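Local coordinates for protein MdcE (Pseudomonas aeruginosa, PDB 5VIP) that probably serves as the gamma subunit of a biotin-independent malonate decarboxylase, with a likely transferase activity, at residues G55-L61 / R103-A109; V91-L95 / A137-A141. All blocks are in the same frame, centred on the assembly; numbering follows the deposited sequence.

Contact 1 (G55-L61 / R103-A109)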
# COMPACT_ATOMS: atom_id res chain seq x y z
N GLY A 55 1.37 -10.05 -29.58
CA GLY A 55 -0.01 -10.24 -29.98
C GLY A 55 -0.99 -10.20 -28.82
O GLY A 55 -2.18 -10.42 -29.02
N TYR A 56 -0.48 -9.93 -27.62
CA TYR A 56 -1.34 -9.86 -26.43
C TYR A 56 -1.65 -8.40 -26.08
O TYR A 56 -0.75 -7.56 -26.07
CB TYR A 56 -0.69 -10.57 -25.24
CG TYR A 56 -1.68 -10.89 -24.14
CD1 TYR A 56 -1.93 -9.99 -23.11
CD2 TYR A 56 -2.39 -12.08 -24.15
CE1 TYR A 56 -2.85 -10.27 -22.13
CE2 TYR A 56 -3.31 -12.37 -23.17
CZ TYR A 56 -3.54 -11.47 -22.16
OH TYR A 56 -4.46 -11.76 -21.18
N PRO A 57 -2.93 -8.09 -25.79
CA PRO A 57 -3.33 -6.72 -25.45
C PRO A 57 -2.68 -6.22 -24.16
O PRO A 57 -2.71 -6.94 -23.17
CB PRO A 57 -4.86 -6.83 -25.29
CG PRO A 57 -5.11 -8.28 -24.98
CD PRO A 57 -4.07 -9.03 -25.75
N VAL A 58 -2.08 -5.03 -24.18
CA VAL A 58 -1.47 -4.46 -22.98
C VAL A 58 -1.81 -2.98 -22.81
O VAL A 58 -2.13 -2.29 -23.78
CB VAL A 58 0.08 -4.61 -22.97
CG1 VAL A 58 0.49 -6.03 -23.30
CG2 VAL A 58 0.73 -3.63 -23.93
N ARG A 59 -1.74 -2.50 -21.57
CA ARG A 59 -1.85 -1.07 -21.30
C ARG A 59 -0.64 -0.64 -20.48
O ARG A 59 -0.37 -1.20 -19.42
CB ARG A 59 -3.17 -0.75 -20.58
CG ARG A 59 -3.25 0.66 -20.00
CD ARG A 59 -4.68 0.97 -19.51
NE ARG A 59 -5.58 1.23 -20.63
CZ ARG A 59 -6.74 1.87 -20.54
NH1 ARG A 59 -7.19 2.32 -19.37
NH2 ARG A 59 -7.47 2.06 -21.64
N PHE A 60 0.11 0.33 -21.00
CA PHE A 60 1.26 0.91 -20.31
C PHE A 60 0.80 2.04 -19.38
O PHE A 60 -0.04 2.85 -19.76
CB PHE A 60 2.30 1.46 -21.30
CG PHE A 60 3.00 0.41 -22.13
CD1 PHE A 60 4.17 -0.18 -21.69
CD2 PHE A 60 2.50 0.04 -23.37
CE1 PHE A 60 4.83 -1.14 -22.46
CE2 PHE A 60 3.14 -0.91 -24.15
CZ PHE A 60 4.31 -1.50 -23.69
N LEU A 61 1.36 2.10 -18.18
CA LEU A 61 1.05 3.18 -17.26
C LEU A 61 2.32 3.70 -16.64
O LEU A 61 3.12 2.92 -16.14
CB LEU A 61 0.08 2.74 -16.15
CG LEU A 61 -1.27 2.17 -16.57
CD1 LEU A 61 -1.25 0.66 -16.45
CD2 LEU A 61 -2.35 2.77 -15.70
N ARG A 103 -9.60 -12.17 -23.23
CA ARG A 103 -8.25 -11.80 -22.82
C ARG A 103 -8.25 -10.50 -22.02
O ARG A 103 -8.54 -9.44 -22.57
CB ARG A 103 -7.34 -11.62 -24.04
CG ARG A 103 -6.98 -12.89 -24.80
CD ARG A 103 -6.47 -12.49 -26.18
NE ARG A 103 -5.40 -13.36 -26.64
CZ ARG A 103 -4.50 -13.01 -27.56
NH1 ARG A 103 -4.56 -11.81 -28.12
NH2 ARG A 103 -3.56 -13.87 -27.93
N LYS A 104 -7.93 -10.59 -20.73
CA LYS A 104 -7.75 -9.39 -19.92
C LYS A 104 -6.42 -8.74 -20.29
O LYS A 104 -5.39 -9.41 -20.29
CB LYS A 104 -7.76 -9.73 -18.43
CG LYS A 104 -8.83 -10.70 -17.99
CD LYS A 104 -10.20 -10.08 -18.04
CE LYS A 104 -11.16 -10.86 -17.18
NZ LYS A 104 -12.42 -10.09 -17.00
N ARG A 105 -6.43 -7.45 -20.59
CA ARG A 105 -5.21 -6.80 -21.05
C ARG A 105 -4.18 -6.75 -19.93
O ARG A 105 -4.52 -6.65 -18.74
CB ARG A 105 -5.51 -5.39 -21.56
CG ARG A 105 -5.64 -4.33 -20.48
CD ARG A 105 -6.21 -3.06 -21.08
NE ARG A 105 -7.58 -3.27 -21.55
CZ ARG A 105 -8.30 -2.36 -22.19
NH1 ARG A 105 -7.78 -1.17 -22.46
NH2 ARG A 105 -9.53 -2.65 -22.57
N ALA A 106 -2.91 -6.84 -20.31
CA ALA A 106 -1.85 -6.75 -19.32
C ALA A 106 -1.71 -5.31 -18.89
O ALA A 106 -1.94 -4.38 -19.67
CB ALA A 106 -0.53 -7.29 -19.88
N LEU A 107 -1.37 -5.11 -17.62
CA LEU A 107 -1.08 -3.79 -17.10
C LEU A 107 0.42 -3.73 -16.86
O LEU A 107 0.95 -4.46 -16.03
CB LEU A 107 -1.86 -3.50 -15.82
CG LEU A 107 -3.38 -3.67 -15.96
CD1 LEU A 107 -4.09 -3.45 -14.64
CD2 LEU A 107 -3.94 -2.76 -17.05
N LEU A 108 1.08 -2.87 -17.62
CA LEU A 108 2.53 -2.73 -17.55
C LEU A 108 2.88 -1.42 -16.88
O LEU A 108 2.79 -0.35 -17.50
CB LEU A 108 3.14 -2.81 -18.96
CG LEU A 108 2.66 -4.02 -19.77
CD1 LEU A 108 3.24 -4.03 -21.19
CD2 LEU A 108 3.02 -5.31 -19.05
N ALA A 109 3.25 -1.50 -15.61
CA ALA A 109 3.56 -0.29 -14.86
C ALA A 109 5.03 0.04 -15.04
O ALA A 109 5.91 -0.73 -14.66
CB ALA A 109 3.22 -0.45 -13.37

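Contact 2 (V91-L95 / A137-A141)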
# COMPACT_ATOMS: atom_id res chain seq x y z
N VAL A 91 -6.80 2.35 -14.35
CA VAL A 91 -6.81 0.91 -14.17
C VAL A 91 -8.24 0.37 -14.14
O VAL A 91 -8.55 -0.63 -14.79
CB VAL A 91 -6.05 0.51 -12.89
CG1 VAL A 91 -6.27 -0.97 -12.59
CG2 VAL A 91 -4.54 0.82 -13.06
N ASP A 92 -9.12 1.05 -13.41
CA ASP A 92 -10.51 0.59 -13.36
C ASP A 92 -11.17 0.65 -14.75
O ASP A 92 -12.04 -0.17 -15.06
CB ASP A 92 -11.32 1.40 -12.36
CG ASP A 92 -12.47 0.61 -11.77
OD1 ASP A 92 -12.19 -0.38 -11.05
OD2 ASP A 92 -13.64 0.96 -12.03
N GLU A 93 -10.75 1.61 -15.57
CA GLU A 93 -11.26 1.72 -16.93
C GLU A 93 -10.97 0.44 -17.72
O GLU A 93 -11.85 -0.12 -18.36
CB GLU A 93 -10.66 2.93 -17.65
CG GLU A 93 -11.06 3.01 -19.13
CD GLU A 93 -10.40 4.16 -19.88
OE1 GLU A 93 -9.17 4.36 -19.74
OE2 GLU A 93 -11.11 4.86 -20.62
N ALA A 94 -9.72 -0.03 -17.65
CA ALA A 94 -9.34 -1.27 -18.32
C ALA A 94 -10.07 -2.49 -17.74
O ALA A 94 -10.51 -3.36 -18.49
CB ALA A 94 -7.83 -1.47 -18.23
N LEU A 95 -10.21 -2.53 -16.42
CA LEU A 95 -10.86 -3.66 -15.75
C LEU A 95 -12.31 -3.82 -16.22
O LEU A 95 -12.77 -4.93 -16.52
CB LEU A 95 -10.79 -3.48 -14.23
CG LEU A 95 -11.45 -4.50 -13.30
CD1 LEU A 95 -10.78 -5.87 -13.42
CD2 LEU A 95 -11.38 -4.02 -11.85
N ALA A 137 -7.40 -0.57 -7.10
CA ALA A 137 -7.67 -0.84 -8.51
C ALA A 137 -6.67 -1.86 -9.10
O ALA A 137 -7.07 -2.82 -9.77
CB ALA A 137 -7.63 0.46 -9.31
N TYR A 138 -5.38 -1.65 -8.85
CA TYR A 138 -4.36 -2.58 -9.31
C TYR A 138 -4.56 -4.00 -8.77
O TYR A 138 -4.51 -4.99 -9.52
CB TYR A 138 -2.97 -2.09 -8.91
CG TYR A 138 -2.27 -1.16 -9.89
CD1 TYR A 138 -1.93 -1.60 -11.17
CD2 TYR A 138 -1.88 0.12 -9.50
CE1 TYR A 138 -1.23 -0.77 -12.05
CE2 TYR A 138 -1.18 0.96 -10.38
CZ TYR A 138 -0.86 0.50 -11.65
OH TYR A 138 -0.16 1.31 -12.55
N ALA A 139 -4.81 -4.10 -7.47
CA ALA A 139 -5.03 -5.42 -6.86
C ALA A 139 -6.28 -6.11 -7.42
O ALA A 139 -6.26 -7.32 -7.70
CB ALA A 139 -5.16 -5.28 -5.32
N ARG A 140 -7.37 -5.37 -7.57
CA ARG A 140 -8.60 -5.95 -8.11
C ARG A 140 -8.38 -6.43 -9.53
O ARG A 140 -8.84 -7.51 -9.91
CB ARG A 140 -9.75 -4.93 -8.06
CG ARG A 140 -10.39 -4.79 -6.69
CD ARG A 140 -11.64 -3.93 -6.71
NE ARG A 140 -11.34 -2.52 -6.99
CZ ARG A 140 -11.68 -1.90 -8.11
NH1 ARG A 140 -12.35 -2.56 -9.05
NH2 ARG A 140 -11.37 -0.62 -8.28
N ALA A 141 -7.64 -5.64 -10.31
CA ALA A 141 -7.29 -6.04 -11.67
C ALA A 141 -6.49 -7.34 -11.67
O ALA A 141 -6.77 -8.23 -12.45
CB ALA A 141 -6.52 -4.93 -12.38

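Contact 1 (G55-L61 / R103-A109)
Tyr56 and Lys104, Val58 and Ala106, Phe60 and Leu108 meet where strand 56-63 runs parallel to strand 106-113 in the mixed central sheet. The backbones are joined by Ala106 N to Pro57 O, Arg59 N to Ala106 O, Leu108 N to Arg59 O and Leu61 N to Leu108 O; the third is the straightest, 179° at the hydrogen. One residue of each pairing donates and accepts, while the residue opposite bonds the strand on its other side (Val58 to Ala51, Leu107 to Ile149).

From Tyr56 CB, CG turns anti to the backbone N (chi1 -163°), carrying the ring across the loop that leads into strand 106-113. CD2 stands over the guanidinium of Arg103, 4.1 Å from its CZ, and CE2 lies 4.0 Å from Arg103 CG, the two side chains running oppositely. Ala106 N lies in the ring plane at the CE1 edge, and Lys104 O is nearer, 3.3 Å from CE1; OH at the tip gives its hydrogen to Lys104 O at 2.7 Å. Arg103 NH1 bonds Gly55 O at 2.9 Å, a bond that probably helps to hold the guanidinium beside the ring.

On the face of Val58 and Phe60, Leu108 CD1 sits over the Phe60 ring, 3.9 Å from its centroid, and 3.7 Å from Val58 CB.

On the other face Arg59 NH2 and Arg105 NH1 come within 3.3 Å, guanidinium planes at 90°. Asp50 OD1 takes a salt bridge from each arginine, while Glu93 and Asp98 hold one apiece, so these carboxylates probably offset the repulsion.

Contact 2 (V91-L95 / A137-A141)
Val91, Asp92 and Leu95 of helix 81-97 meet Ala137, Tyr138, Arg140 and Ala141 of helix 127-143, two near-parallel helices packed on one face of the central sheet of this alpha/beta fold. The short segments cross at 23° with axes 9.3 Å apart, and the small side chains of Ala137 and Ala141 let the valine and leucine reach the opposite backbone.

In the first shell, Val91 divides its branches. CG1, anti to the backbone N (chi1 171°), lies 3.8 Å from Ala137 CB and also touches Ala141 CB. CG2 comes over one face of the Tyr138 ring, 3.9 Å from the centroid, a CH-pi contact. One turn on, Leu95 CD1 rests against Ala141 CA at 3.9 Å, and Asp92 forms a salt bridge with Arg140.

Further out, Tyr138 OH is hydrogen-bonded to His164 ND1, which probably helps to hold the ring beside Val91, and Leu107 and Leu61 of the sheet lie against the same valine. On the side away from the sheet, where an apolar side chain of another protein chain also packs on Arg140, Asp136 OD2 takes Arg140 NE in a salt bridge that probably helps to orient the guanidinium.

The grip on Asp92 falls on a single oxygen: OD1 receives Arg140 NH1 at 3.0 Å, nearly in line with its own C-O bond, and NH2 at 2.9 Å, from 46° above the carboxylate plane, while both bonds stay in the guanidinium plane.

How the contacts relate
From the N terminus, the chain runs along strand 56-63, through helix 81-97, returns to the sheet to run along strand 106-113 in the same direction, and goes on into helix 127-143. Contact 1 closes the first loop, a beta-alpha-beta crossover whose two parallel strands are neighbours in the sheet. Contact 2 closes the second, helix to helix, around strand 106-113. Since their segments alternate along the sequence, the loops cross instead of nesting. Their centres lie about 11 Å apart and they touch directly: Arg59 NH1 meets Glu93 OE1 at 2.9 Å in a salt bridge, and Leu107 CD1 packs on Ala141 CB at 3.6 Å. Sheet and helical layer are thereby joined through both helices.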